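Local structure of histidine kinase (Caulobacter vibrioides, 6TNE) at residues Met78-Tyr83 against Leu101-Asp106. The protein is a hybrid histidine kinase whose receiver domain, the part described here, probably takes up a phosphoryl group in a phosphorelay. Numbering follows the deposited sequence.
Sequences MFISGY and LPKPID
The carbonyl oxygen of S81 is approached by the backbone N of K103, just past strand 98-102, and by the CA of P102. K103 N donates to S81 O over 2.9 Å in an almost straight bond, although from well above the carbonyl plane, while P102 makes a bent, longer CA-H···O contact, P102 CA lying 3.4 Å from S81 O. Further down, L101 N meets F79 O head on at 2.8 Å. Between these bonds the pairing slackens: S81 N reaches L101 O only weakly, and a CA-H···O contact from I80 CA to L101 O, 3.2 Å, supplements it. The two strands run parallel, with I80 opposite L101 and S81 opposite P102.

I80 and L101 share one face of the sheet, where CG2 of I80 lies 4.1 Å from CB of L101 and equally far from CD1 of I105, whose side chain crosses it at about a right angle. Two residues back, SD of M78 touches CD2 of L101, and helix 107-118 packs on both through L110. The side chain of K103 passes across the end of strand 77-81. Its CB rests against the S81-G82 peptide, 3.7 Å from G82 N, a bend at chi3 (-108°) brings CE against CG1 of I80, and the extended last torsion carries NZ to salt bridges with E7 and D53. S81 turns its hydroxyl the other way: with OG anti to the backbone N (chi1 -175°), it accepts from Y83 N at 3.0 Å, forming an ST turn at the strand's end. The serine ending one strand, and the lysine followed by a cis peptide bond to P104 after the next, are hallmarks of the CheY-like receiver fold, in which such a lysine reaches the acidic phosphorylation site.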
loop_
_atom_site.group_PDB
_atom_site.type_symbol
_atom_site.label_atom_id
_atom_site.label_comp_id
_atom_site.label_asym_id
_atom_site.label_seq_id
_atom_site.Cartn_x
_atom_site.Cartn_y
_atom_site.Cartn_z
ATOM N N MET A 78 2.259 -0.064 5.230
ATOM C CA MET A 78 1.779 -1.350 5.706
ATOM C C MET A 78 2.171 -2.402 4.701
ATOM O O MET A 78 1.769 -2.327 3.521
ATOM C CB MET A 78 0.277 -1.305 5.799
ATOM C CG MET A 78 -0.326 -2.575 6.283
ATOM S SD MET A 78 -2.072 -2.502 6.639
ATOM C CE MET A 78 -2.788 -1.846 5.189
ATOM N N PHE A 79 2.986 -3.353 5.112
ATOM C CA PHE A 79 3.356 -4.485 4.284
ATOM C C PHE A 79 2.403 -5.624 4.522
ATOM O O PHE A 79 1.985 -5.862 5.654
ATOM C CB PHE A 79 4.778 -4.921 4.598
ATOM C CG PHE A 79 5.804 -3.963 4.081
ATOM C CD1 PHE A 79 5.905 -3.702 2.697
ATOM C CD2 PHE A 79 6.625 -3.275 4.947
ATOM C CE1 PHE A 79 6.830 -2.777 2.206
ATOM C CE2 PHE A 79 7.530 -2.337 4.458
ATOM C CZ PHE A 79 7.635 -2.099 3.106
ATOM N N ILE A 80 2.102 -6.347 3.466
ATOM C CA ILE A 80 1.250 -7.521 3.513
ATOM C C ILE A 80 2.026 -8.693 2.926
ATOM O O ILE A 80 2.783 -8.536 1.966
ATOM C CB ILE A 80 -0.099 -7.295 2.796
ATOM C CG1 ILE A 80 0.034 -7.005 1.298
ATOM C CG2 ILE A 80 -0.890 -6.143 3.489
ATOM C CD1 ILE A 80 -1.261 -6.878 0.591
ATOM N N SER A 81 1.832 -9.884 3.487
ATOM C CA SER A 81 2.488 -11.057 2.905
ATOM C C SER A 81 1.905 -12.304 3.527
ATOM O O SER A 81 1.476 -12.290 4.687
ATOM C CB SER A 81 4.008 -11.114 3.159
ATOM O OG SER A 81 4.598 -12.219 2.473
ATOM N N GLY A 82 1.927 -13.399 2.743
ATOM C CA GLY A 82 1.609 -14.719 3.255
ATOM C C GLY A 82 2.737 -15.364 4.010
ATOM O O GLY A 82 2.528 -16.417 4.622
ATOM N N TYR A 83 3.945 -14.778 3.949
ATOM C CA TYR A 83 5.096 -15.226 4.734
ATOM C C TYR A 83 5.208 -14.644 6.146
ATOM O O TYR A 83 4.952 -13.460 6.368
ATOM C CB TYR A 83 6.350 -14.939 3.938
ATOM C CG TYR A 83 6.290 -15.718 2.650
ATOM C CD1 TYR A 83 6.723 -17.033 2.589
ATOM C CD2 TYR A 83 5.714 -15.163 1.509
ATOM C CE1 TYR A 83 6.624 -17.755 1.415
ATOM C CE2 TYR A 83 5.588 -15.878 0.344
ATOM C CZ TYR A 83 6.054 -17.174 0.294
ATOM O OH TYR A 83 5.943 -17.893 -0.879
ATOM N N LEU A 101 0.695 -6.812 7.994
ATOM C CA LEU A 101 -0.604 -7.488 8.086
ATOM C C LEU A 101 -0.477 -8.790 7.306
ATOM O O LEU A 101 -0.096 -8.768 6.129
ATOM C CB LEU A 101 -1.724 -6.604 7.516
ATOM C CG LEU A 101 -3.198 -7.057 7.496
ATOM C CD1 LEU A 101 -3.684 -7.096 8.923
ATOM C CD2 LEU A 101 -4.117 -6.165 6.617
ATOM N N PRO A 102 -0.738 -9.949 7.914
ATOM C CA PRO A 102 -0.578 -11.198 7.164
ATOM C C PRO A 102 -1.690 -11.374 6.139
ATOM O O PRO A 102 -2.846 -11.002 6.350
ATOM C CB PRO A 102 -0.652 -12.282 8.254
ATOM C CG PRO A 102 -1.491 -11.670 9.297
ATOM C CD PRO A 102 -1.157 -10.179 9.301
ATOM N N LYS A 103 -1.351 -12.026 5.029
ATOM C CA LYS A 103 -2.308 -12.590 4.090
ATOM C C LYS A 103 -2.653 -14.017 4.503
ATOM O O LYS A 103 -1.831 -14.711 5.107
ATOM C CB LYS A 103 -1.711 -12.594 2.689
ATOM C CG LYS A 103 -1.678 -11.209 2.032
ATOM C CD LYS A 103 -1.554 -11.286 0.502
ATOM C CE LYS A 103 -0.213 -10.879 0.057
ATOM N NZ LYS A 103 -0.038 -11.003 -1.426
ATOM N N PRO A 104 -3.863 -14.504 4.188
ATOM C CA PRO A 104 -4.947 -13.813 3.474
ATOM C C PRO A 104 -5.535 -12.662 4.273
ATOM O O PRO A 104 -5.667 -12.777 5.491
ATOM C CB PRO A 104 -5.998 -14.910 3.283
ATOM C CG PRO A 104 -5.663 -15.934 4.321
ATOM C CD PRO A 104 -4.203 -15.913 4.471
ATOM N N ILE A 105 -5.895 -11.584 3.570
ATOM C CA ILE A 105 -6.397 -10.360 4.175
ATOM C C ILE A 105 -7.865 -10.528 4.542
ATOM O O ILE A 105 -8.675 -10.992 3.737
ATOM C CB ILE A 105 -6.233 -9.184 3.200
ATOM C CG1 ILE A 105 -4.755 -8.914 2.925
ATOM C CG2 ILE A 105 -6.966 -7.953 3.725
ATOM C CD1 ILE A 105 -3.898 -8.869 4.172
ATOM N N ASP A 106 -8.202 -10.135 5.755
ATOM C CA ASP A 106 -9.555 -10.031 6.268
ATOM C C ASP A 106 -9.941 -8.549 6.142
ATOM O O ASP A 106 -9.215 -7.706 6.649
ATOM C CB ASP A 106 -9.329 -10.445 7.727
ATOM C CG ASP A 106 -10.530 -10.358 8.589
ATOM O OD1 ASP A 106 -11.171 -11.400 8.827
ATOM O OD2 ASP A 106 -10.762 -9.272 9.130
#